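Local coordinates for protein quinone oxidoreductase (Coxiella burnetii, PDB 3TQH) that binds NADPH and probably uses it to reduce quinones, at residues G177-T182 and G196-I201; T183-N188 and N202-D207; E206-A211 and I229-C234. All coordinates share one frame; numbering follows the deposited sequence.

Interaction 1: G177-T182 and G196-I201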
loop_
_atom_site.group_PDB
_atom_site.type_symbol
_atom_site.label_atom_id
_atom_site.label_comp_id
_atom_site.label_asym_id
_atom_site.label_seq_id
_atom_site.Cartn_x
_atom_site.Cartn_y
_atom_site.Cartn_z
ATOM N N GLY A 177 11.357 -17.915 -4.757
ATOM C CA GLY A 177 12.633 -18.529 -5.117
ATOM C C GLY A 177 13.500 -17.650 -6.002
ATOM O O GLY A 177 14.351 -18.147 -6.722
ATOM N N THR A 178 13.299 -16.339 -5.933
ATOM C CA THR A 178 14.038 -15.410 -6.782
ATOM C C THR A 178 15.221 -14.790 -6.048
ATOM O O THR A 178 15.228 -14.703 -4.821
ATOM C CB THR A 178 13.125 -14.293 -7.311
ATOM O OG1 THR A 178 12.736 -13.431 -6.238
ATOM C CG2 THR A 178 11.892 -14.890 -7.958
ATOM N N THR A 179 16.231 -14.387 -6.816
ATOM C CA THR A 179 17.336 -13.587 -6.295
ATOM C C THR A 179 16.845 -12.146 -6.195
ATOM O O THR A 179 16.439 -11.570 -7.202
ATOM C CB THR A 179 18.551 -13.644 -7.232
ATOM O OG1 THR A 179 18.931 -15.009 -7.434
ATOM C CG2 THR A 179 19.720 -12.863 -6.653
ATOM N N VAL A 180 16.869 -11.582 -4.987
ATOM C CA VAL A 180 16.303 -10.261 -4.736
ATOM C C VAL A 180 17.403 -9.231 -4.511
ATOM O O VAL A 180 18.211 -9.360 -3.588
ATOM C CB VAL A 180 15.336 -10.269 -3.528
ATOM C CG1 VAL A 180 14.966 -8.845 -3.107
ATOM C CG2 VAL A 180 14.078 -11.049 -3.872
ATOM N N ILE A 181 17.423 -8.227 -5.385
ATOM C CA ILE A 181 18.270 -7.050 -5.249
ATOM C C ILE A 181 17.343 -5.915 -4.845
ATOM O O ILE A 181 16.208 -5.843 -5.321
ATOM C CB ILE A 181 18.959 -6.669 -6.590
ATOM C CG1 ILE A 181 19.649 -7.882 -7.222
ATOM C CG2 ILE A 181 19.960 -5.547 -6.374
ATOM C CD1 ILE A 181 20.280 -7.604 -8.597
ATOM N N THR A 182 17.803 -5.024 -3.977
ATOM C CA THR A 182 16.963 -3.898 -3.580
ATOM C C THR A 182 17.776 -2.652 -3.303
ATOM O O THR A 182 18.982 -2.733 -3.098
ATOM C CB THR A 182 16.110 -4.237 -2.331
ATOM O OG1 THR A 182 15.203 -3.157 -2.068
ATOM C CG2 THR A 182 16.997 -4.468 -1.104
ATOM N N GLY A 196 15.273 -11.277 3.385
ATOM C CA GLY A 196 15.557 -12.138 2.232
ATOM C C GLY A 196 16.286 -11.502 1.056
ATOM O O GLY A 196 16.561 -12.182 0.071
ATOM N N ALA A 197 16.607 -10.214 1.134
ATOM C CA ALA A 197 17.389 -9.577 0.077
ATOM C C ALA A 197 18.785 -10.198 0.023
ATOM O O ALA A 197 19.404 -10.430 1.059
ATOM C CB ALA A 197 17.479 -8.072 0.307
ATOM N N GLU A 198 19.269 -10.485 -1.183
ATOM C CA GLU A 198 20.632 -10.977 -1.374
ATOM C C GLU A 198 21.615 -9.817 -1.479
ATOM O O GLU A 198 22.746 -9.916 -1.011
ATOM C CB GLU A 198 20.732 -11.830 -2.636
ATOM C CG GLU A 198 21.984 -12.704 -2.673
ATOM C CD GLU A 198 22.438 -13.027 -4.081
ATOM O OE1 GLU A 198 22.826 -12.086 -4.812
ATOM O OE2 GLU A 198 22.421 -14.223 -4.447
ATOM N N GLN A 199 21.180 -8.733 -2.115
ATOM C CA GLN A 199 21.994 -7.531 -2.269
ATOM C C GLN A 199 21.161 -6.304 -1.921
ATOM O O GLN A 199 20.047 -6.139 -2.421
ATOM C CB GLN A 199 22.514 -7.422 -3.705
ATOM C CG GLN A 199 23.411 -6.214 -3.982
ATOM C CD GLN A 199 23.918 -6.177 -5.419
ATOM O OE1 GLN A 199 23.409 -6.886 -6.284
ATOM N NE2 GLN A 199 24.923 -5.346 -5.674
ATOM N N CYS A 200 21.706 -5.453 -1.058
ATOM C CA CYS A 200 21.104 -4.164 -0.750
ATOM C C CYS A 200 22.016 -3.042 -1.220
ATOM O O CYS A 200 23.084 -2.826 -0.656
ATOM C CB CYS A 200 20.878 -4.042 0.745
ATOM S SG CYS A 200 19.800 -5.295 1.354
ATOM N N ILE A 201 21.585 -2.332 -2.252
ATOM C CA ILE A 201 22.376 -1.248 -2.829
ATOM C C ILE A 201 22.108 0.058 -2.081
ATOM O O ILE A 201 20.959 0.479 -1.953
ATOM C CB ILE A 201 22.045 -1.044 -4.324
ATOM C CG1 ILE A 201 22.231 -2.358 -5.097
ATOM C CG2 ILE A 201 22.917 0.060 -4.915
ATOM C CD1 ILE A 201 21.787 -2.293 -6.533
HETATM O O HOH W 1 17.338 -13.240 -2.341
#
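I181 and Q199, partners in a parallel bridge, send their side chains along one another from the same face of the sheet. With CG anti to its backbone N (chi1 -179°) and the chain extended beyond, Q199 runs beside the isoleucine, and OE1 ends 3.7 Å from I181 CG2; at the far end of the amide, NE2 is hydrogen-bonded to A211 O. The same methyl, I181 CG2, also meets I201 CD1 at 3.7 Å. On the other face T182 turns OG1 anti to its backbone N (chi1 -174°), where it reaches I158 O. This leaves the methyl CG2 lodged near A197 CB, at 3.9 Å, and C200 SG. Nearer the start of the strands, T179 CG2 sits against both carboxylate oxygens of E198.

The backbone pairing starts irregularly. V180 O takes E198 N at 2.9 Å and, weakly, Q199 N as well, one acceptor serving two successive amides. Beyond it the pairing becomes regular: T182 N donates to Q199 O, and I201 N reaches T182 O at 2.8 Å, almost straight at 169°. Before it, a water accepts a hydrogen bond from V180 N and donates one to G196 O, in the Schellman motif that ends helix 186-195.

That helix completes a beta-alpha-beta unit, covering the face of T182 and C200 through L192. Helix 164-175 packs on V180 and T182 through I170, while strand 155-158 flanks strand 179-184 and leaves strand 199-202 outermost in the parallel sheet.

Interaction 2: T183-N188 and N202-D207. With NDP (NADPH dihydro-nicotinamide-adenine-dinucleotide phosphate), chain B.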
loop_
_atom_site.group_PDB
_atom_site.type_symbol
_atom_site.label_atom_id
_atom_site.label_comp_id
_atom_site.label_asym_id
_atom_site.label_seq_id
_atom_site.Cartn_x
_atom_site.Cartn_y
_atom_site.Cartn_z
ATOM N N THR A 183 17.100 -1.506 -3.291
ATOM C CA THR A 183 17.732 -0.231 -2.959
ATOM C C THR A 183 17.183 0.326 -1.645
ATOM O O THR A 183 15.971 0.380 -1.445
ATOM C CB THR A 183 17.552 0.812 -4.086
ATOM O OG1 THR A 183 16.175 0.875 -4.474
ATOM C CG2 THR A 183 18.397 0.442 -5.299
ATOM N N ALA A 184 18.089 0.737 -0.759
ATOM C CA ALA A 184 17.717 1.343 0.512
ATOM C C ALA A 184 18.894 2.096 1.144
ATOM O O ALA A 184 20.034 1.970 0.702
ATOM C CB ALA A 184 17.217 0.277 1.453
ATOM N N SER A 185 18.606 2.879 2.181
ATOM C CA SER A 185 19.650 3.497 3.010
ATOM C C SER A 185 20.517 2.438 3.683
ATOM O O SER A 185 20.065 1.319 3.915
ATOM C CB SER A 185 19.026 4.375 4.101
ATOM O OG SER A 185 18.328 5.462 3.529
ATOM N N LYS A 186 21.754 2.806 3.997
ATOM C CA LYS A 186 22.658 1.956 4.775
ATOM C C LYS A 186 21.967 1.468 6.045
ATOM O O LYS A 186 22.117 0.314 6.446
ATOM C CB LYS A 186 23.935 2.731 5.143
ATOM C CG LYS A 186 24.949 1.939 5.966
ATOM C CD LYS A 186 26.141 2.808 6.390
ATOM C CE LYS A 186 26.978 2.134 7.485
ATOM N NZ LYS A 186 27.979 3.056 8.103
ATOM N N ARG A 187 21.209 2.374 6.658
ATOM C CA ARG A 187 20.423 2.110 7.864
ATOM C C ARG A 187 19.445 0.927 7.740
ATOM O O ARG A 187 19.132 0.276 8.741
ATOM C CB ARG A 187 19.649 3.388 8.228
ATOM C CG ARG A 187 18.712 3.252 9.399
ATOM C CD ARG A 187 18.022 4.560 9.728
ATOM N NE ARG A 187 17.314 4.444 11.006
ATOM C CZ ARG A 187 17.884 4.555 12.206
ATOM N NH1 ARG A 187 19.186 4.805 12.327
ATOM N NH2 ARG A 187 17.143 4.425 13.301
ATOM N N ASN A 188 18.958 0.663 6.527
ATOM C CA ASN A 188 17.993 -0.422 6.287
ATOM C C ASN A 188 18.603 -1.703 5.685
ATOM O O ASN A 188 17.899 -2.685 5.479
ATOM C CB ASN A 188 16.861 0.089 5.388
ATOM C CG ASN A 188 15.999 1.141 6.063
ATOM O OD1 ASN A 188 15.667 2.160 5.462
ATOM N ND2 ASN A 188 15.614 0.893 7.302
ATOM N N ASN A 202 23.170 0.681 -1.580
ATOM C CA ASN A 202 23.072 1.998 -0.965
ATOM C C ASN A 202 22.991 3.042 -2.062
ATOM O O ASN A 202 24.014 3.441 -2.624
ATOM C CB ASN A 202 24.269 2.277 -0.051
ATOM C CG ASN A 202 24.169 3.624 0.645
ATOM O OD1 ASN A 202 23.286 4.430 0.344
ATOM N ND2 ASN A 202 25.073 3.877 1.580
ATOM N N TYR A 203 21.771 3.483 -2.356
ATOM C CA TYR A 203 21.524 4.350 -3.515
ATOM C C TYR A 203 21.991 5.798 -3.349
ATOM O O TYR A 203 22.001 6.553 -4.319
ATOM C CB TYR A 203 20.045 4.304 -3.928
ATOM C CG TYR A 203 19.083 4.947 -2.958
ATOM C CD1 TYR A 203 18.637 6.260 -3.147
ATOM C CD2 TYR A 203 18.602 4.241 -1.861
ATOM C CE1 TYR A 203 17.745 6.847 -2.253
ATOM C CE2 TYR A 203 17.711 4.816 -0.973
ATOM C CZ TYR A 203 17.283 6.109 -1.167
ATOM O OH TYR A 203 16.396 6.656 -0.272
ATOM N N HIS A 204 22.388 6.178 -2.135
ATOM C CA HIS A 204 23.001 7.492 -1.894
ATOM C C HIS A 204 24.471 7.518 -2.277
ATOM O O HIS A 204 25.025 8.580 -2.552
ATOM C CB HIS A 204 22.892 7.891 -0.420
ATOM C CG HIS A 204 21.489 7.932 0.093
ATOM N ND1 HIS A 204 20.495 8.661 -0.521
ATOM C CD2 HIS A 204 20.913 7.333 1.162
ATOM C CE1 HIS A 204 19.365 8.508 0.147
ATOM N NE2 HIS A 204 19.593 7.709 1.176
ATOM N N GLU A 205 25.103 6.349 -2.284
ATOM C CA GLU A 205 26.561 6.256 -2.379
ATOM C C GLU A 205 27.033 6.221 -3.836
ATOM O O GLU A 205 28.086 6.754 -4.160
ATOM C CB GLU A 205 27.041 5.013 -1.625
ATOM C CG GLU A 205 28.390 5.169 -0.958
ATOM C CD GLU A 205 28.680 4.077 0.080
ATOM O OE1 GLU A 205 27.990 3.019 0.059
ATOM O OE2 GLU A 205 29.602 4.284 0.912
ATOM N N GLU A 206 26.250 5.581 -4.702
ATOM C CA GLU A 206 26.536 5.543 -6.137
ATOM C C GLU A 206 25.275 5.228 -6.938
ATOM O O GLU A 206 24.262 4.800 -6.382
ATOM C CB GLU A 206 27.606 4.490 -6.459
ATOM C CG GLU A 206 27.126 3.031 -6.293
ATOM C CD GLU A 206 28.133 1.994 -6.797
ATOM O OE1 GLU A 206 29.164 2.373 -7.414
ATOM O OE2 GLU A 206 27.883 0.787 -6.566
ATOM N N ASP A 207 25.362 5.446 -8.246
ATOM C CA ASP A 207 24.326 5.052 -9.193
ATOM C C ASP A 207 24.038 3.566 -8.994
ATOM O O ASP A 207 24.944 2.739 -9.080
ATOM C CB ASP A 207 24.809 5.348 -10.622
ATOM C CG ASP A 207 23.841 4.869 -11.710
ATOM O OD1 ASP A 207 22.648 4.603 -11.424
ATOM O OD2 ASP A 207 24.296 4.764 -12.878
HETATM P PA NDP B . 6.621 4.145 1.320
HETATM O O1A NDP B . 6.457 5.543 1.761
HETATM O O2A NDP B . 6.218 3.194 2.374
HETATM O O5B NDP B . 8.153 3.863 0.926
HETATM C C5B NDP B . 9.180 4.418 1.724
HETATM C C4B NDP B . 10.516 3.792 1.355
HETATM O O4B NDP B . 10.988 4.370 0.156
HETATM C C3B NDP B . 11.614 4.006 2.390
HETATM O O3B NDP B . 11.878 2.792 3.060
HETATM C C2B NDP B . 12.822 4.497 1.598
HETATM O O2B NDP B . 13.994 3.761 1.870
HETATM C C1B NDP B . 12.394 4.293 0.154
HETATM N N9A NDP B . 12.926 5.285 -0.792
HETATM C C8A NDP B . 12.669 6.634 -0.808
HETATM N N7A NDP B . 13.326 7.184 -1.850
HETATM C C5A NDP B . 13.996 6.209 -2.498
HETATM C C6A NDP B . 14.820 6.239 -3.614
HETATM N N6A NDP B . 15.052 7.388 -4.227
HETATM N N1A NDP B . 15.392 5.072 -4.069
HETATM C C2A NDP B . 15.134 3.879 -3.409
HETATM N N3A NDP B . 14.308 3.847 -2.300
HETATM C C4A NDP B . 13.751 5.005 -1.849
HETATM O O3 NDP B . 5.811 3.884 -0.047
HETATM P PN NDP B . 4.976 2.560 -0.444
HETATM O O1N NDP B . 3.723 2.528 0.339
HETATM O O2N NDP B . 5.825 1.360 -0.473
HETATM O O5D NDP B . 4.593 2.940 -1.958
HETATM C C5D NDP B . 5.580 3.278 -2.913
HETATM C C4D NDP B . 4.928 3.978 -4.101
HETATM O O4D NDP B . 3.995 3.116 -4.724
HETATM C C3D NDP B . 4.175 5.228 -3.668
HETATM O O3D NDP B . 4.469 6.283 -4.554
HETATM C C2D NDP B . 2.717 4.825 -3.731
HETATM O O2D NDP B . 1.859 5.919 -4.003
HETATM C C1D NDP B . 2.734 3.760 -4.832
HETATM N N1N NDP B . 1.644 2.759 -4.759
HETATM C C2N NDP B . 0.918 2.524 -5.901
HETATM C C3N NDP B . -0.163 1.646 -5.925
HETATM C C7N NDP B . -0.945 1.400 -7.181
HETATM O O7N NDP B . -2.039 0.508 -7.132
HETATM N N7N NDP B . -0.605 2.027 -8.306
HETATM C C4N NDP B . -0.534 0.945 -4.649
HETATM C C5N NDP B . 0.302 1.235 -3.443
HETATM C C6N NDP B . 1.359 2.132 -3.567
HETATM P P2B NDP B . 15.215 4.411 2.695
HETATM O O1X NDP B . 16.170 3.306 3.072
HETATM O O2X NDP B . 14.702 5.065 3.955
HETATM O O3X NDP B . 15.956 5.433 1.875
HETATM O O HOH W 2 22.780 5.445 3.232
#
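S185 and Y203 come together chiefly through a third party: both hydroxyls, S185 OG and Y203 OH, donate to O3X of the NADPH 2'-phosphate, the tyrosine at 2.5 Å. S185 adds its backbone, for N reaches O1X at 2.6 Å in a nearly straight bond (169°). NADH lacks this phosphate, so these bonds are consistent with a preference for NADPH.

The tyrosine does double duty. Its CG stands between the backbone N and the carbonyl carbon (chi1 69°), which brings the ring edge alongside A184; the adenine covers one face, N1A lying 3.4 Å above the ring centre, while A184 CA and the phosphate O3X lie at the edge, in plane. Next to it, H204 NE2 makes a weak 3.5 Å bond to S185 OG, a second-shell touch on a phosphate ligand. The loop is braced by an Asx turn, N202 OD1 accepting from H204 N, with the donor well above the carbonyl plane. A water ties the same OD1 to K186 N. Between the backbones, N202 CA approaches A184 O at 3.5 Å.

The site lies at the carboxyl ends of strands 179-184 and 199-202. Helix 186-195 starts beside the phosphate, and the loop carrying Y203 leads on to helix 208-211, whose F208 packs against T183.

Interaction 3: E206-A211 and I229-C234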
loop_
_atom_site.group_PDB
_atom_site.type_symbol
_atom_site.label_atom_id
_atom_site.label_comp_id
_atom_site.label_asym_id
_atom_site.label_seq_id
_atom_site.Cartn_x
_atom_site.Cartn_y
_atom_site.Cartn_z
ATOM N N GLU A 206 26.250 5.581 -4.702
ATOM C CA GLU A 206 26.536 5.543 -6.137
ATOM C C GLU A 206 25.275 5.228 -6.938
ATOM O O GLU A 206 24.262 4.800 -6.382
ATOM C CB GLU A 206 27.606 4.490 -6.459
ATOM C CG GLU A 206 27.126 3.031 -6.293
ATOM C CD GLU A 206 28.133 1.994 -6.797
ATOM O OE1 GLU A 206 29.164 2.373 -7.414
ATOM O OE2 GLU A 206 27.883 0.787 -6.566
ATOM N N ASP A 207 25.362 5.446 -8.246
ATOM C CA ASP A 207 24.326 5.052 -9.193
ATOM C C ASP A 207 24.038 3.566 -8.994
ATOM O O ASP A 207 24.944 2.739 -9.080
ATOM C CB ASP A 207 24.809 5.348 -10.622
ATOM C CG ASP A 207 23.841 4.869 -11.710
ATOM O OD1 ASP A 207 22.648 4.603 -11.424
ATOM O OD2 ASP A 207 24.296 4.764 -12.878
ATOM N N PHE A 208 22.783 3.235 -8.705
ATOM C CA PHE A 208 22.414 1.853 -8.404
ATOM C C PHE A 208 22.716 0.911 -9.562
ATOM O O PHE A 208 22.968 -0.272 -9.339
ATOM C CB PHE A 208 20.942 1.742 -7.983
ATOM C CG PHE A 208 19.967 1.977 -9.095
ATOM C CD1 PHE A 208 19.566 0.927 -9.921
ATOM C CD2 PHE A 208 19.447 3.240 -9.319
ATOM C CE1 PHE A 208 18.675 1.133 -10.958
ATOM C CE2 PHE A 208 18.549 3.459 -10.350
ATOM C CZ PHE A 208 18.161 2.401 -11.180
ATOM N N LEU A 209 22.686 1.424 -10.793
ATOM C CA LEU A 209 23.013 0.611 -11.964
ATOM C C LEU A 209 24.431 0.039 -11.868
ATOM O O LEU A 209 24.659 -1.115 -12.227
ATOM C CB LEU A 209 22.876 1.422 -13.259
ATOM C CG LEU A 209 21.464 1.839 -13.680
ATOM C CD1 LEU A 209 21.518 2.632 -14.983
ATOM C CD2 LEU A 209 20.542 0.629 -13.825
ATOM N N LEU A 210 25.371 0.848 -11.378
ATOM C CA LEU A 210 26.771 0.435 -11.261
ATOM C C LEU A 210 26.958 -0.717 -10.282
ATOM O O LEU A 210 27.862 -1.529 -10.445
ATOM C CB LEU A 210 27.645 1.612 -10.828
ATOM C CG LEU A 210 27.736 2.786 -11.810
ATOM C CD1 LEU A 210 28.506 3.933 -11.177
ATOM C CD2 LEU A 210 28.381 2.361 -13.127
ATOM N N ALA A 211 26.100 -0.781 -9.271
ATOM C CA ALA A 211 26.155 -1.829 -8.260
ATOM C C ALA A 211 25.574 -3.159 -8.754
ATOM O O ALA A 211 25.836 -4.204 -8.154
ATOM C CB ALA A 211 25.427 -1.369 -6.996
ATOM N N ILE A 229 12.971 5.226 -14.855
ATOM C CA ILE A 229 13.593 5.375 -16.175
ATOM C C ILE A 229 14.979 4.734 -16.205
ATOM O O ILE A 229 15.308 3.998 -17.132
ATOM C CB ILE A 229 13.755 6.862 -16.591
ATOM C CG1 ILE A 229 12.398 7.561 -16.716
ATOM C CG2 ILE A 229 14.523 6.973 -17.907
ATOM C CD1 ILE A 229 11.385 6.799 -17.535
ATOM N N GLN A 230 15.785 5.032 -15.190
ATOM C CA GLN A 230 17.136 4.486 -15.082
ATOM C C GLN A 230 17.119 2.960 -15.022
ATOM O O GLN A 230 18.005 2.318 -15.568
ATOM C CB GLN A 230 17.845 5.046 -13.836
ATOM C CG GLN A 230 18.606 6.350 -14.055
ATOM C CD GLN A 230 20.117 6.153 -13.975
ATOM O OE1 GLN A 230 20.674 5.979 -12.884
ATOM N NE2 GLN A 230 20.788 6.177 -15.127
ATOM N N SER A 231 16.107 2.391 -14.365
ATOM C CA SER A 231 16.027 0.944 -14.136
ATOM C C SER A 231 15.906 0.137 -15.425
ATOM O O SER A 231 16.287 -1.022 -15.465
ATOM C CB SER A 231 14.844 0.612 -13.221
ATOM O OG SER A 231 14.954 1.288 -11.977
ATOM N N ILE A 232 15.374 0.762 -16.471
ATOM C CA ILE A 232 15.240 0.128 -17.778
ATOM C C ILE A 232 16.590 -0.395 -18.313
ATOM O O ILE A 232 16.636 -1.454 -18.943
ATOM C CB ILE A 232 14.606 1.109 -18.796
ATOM C CG1 ILE A 232 13.185 1.499 -18.355
ATOM C CG2 ILE A 232 14.567 0.497 -20.189
ATOM C CD1 ILE A 232 12.652 2.727 -19.038
ATOM N N ASP A 233 17.675 0.333 -18.038
ATOM C CA ASP A 233 19.017 -0.038 -18.512
ATOM C C ASP A 233 19.568 -1.361 -17.944
ATOM O O ASP A 233 20.511 -1.920 -18.504
ATOM C CB ASP A 233 20.025 1.074 -18.197
ATOM C CG ASP A 233 19.785 2.350 -19.004
ATOM O OD1 ASP A 233 19.308 2.263 -20.159
ATOM O OD2 ASP A 233 20.099 3.448 -18.476
ATOM N N CYS A 234 19.007 -1.852 -16.839
ATOM C CA CYS A 234 19.508 -3.085 -16.223
ATOM C C CYS A 234 18.685 -4.327 -16.597
ATOM O O CYS A 234 19.049 -5.439 -16.235
ATOM C CB CYS A 234 19.620 -2.927 -14.699
ATOM S SG CYS A 234 18.070 -2.991 -13.764
#
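S231 OG, 3.5 Å from F208 CZ, is gripped by H159 NE2 and V227 O, both through hydrogen bonds. H159 also meets F208 edge-to-face, so that serine and phenylalanine share one histidine. A chi1 of 70° aims the F208 ring at the second segment; the ring then has S231 N at its edge, in plane, and its tip CZ lies 3.8 Å from Q230 CB. L209 CG sits over one face of the same ring, toward the rim.

L209 brings both methyls into the contact. CD2 lies 3.5 Å from Q230 O and 3.8 Å from C234 CB, while CD1 rests beside the side chain of D233. The D207 carboxylate and the Q230 side chain approach from opposite directions. D207 is the N-cap of helix 208-211, and its OD1 accepts a weak bond from L209 N at 3.2 Å.

C234 and S231 also touch V219 of strand 216-221, whereas F208 leans on I201 of strand 199-202. A short helix after the third strand, lying against the helix that follows the fourth, is consistent with the crossover between the two halves of a Rossmann fold.

All three contacts belong to the nucleotide-binding half of the chain, their centres 13 to 15 Å apart. Interactions 1 and 2 are successive levels of one beta-alpha-beta unit: their segments alternate along the sequence, and A184 N probably bonds to I201 O where they join. Interaction 3 opens on the residues E206 and D207 that close interaction 2, and carries the chain from the outermost strand, 199-202, toward strand 216-221 beyond the sheet's middle. It touches interaction 1 through A211, and interaction 2 where F208 meets T183. The principle is familiar: sheet pairing sets two strand ends side by side, and the loops leaving them hold the adenine and 2'-phosphate end of the cofactor.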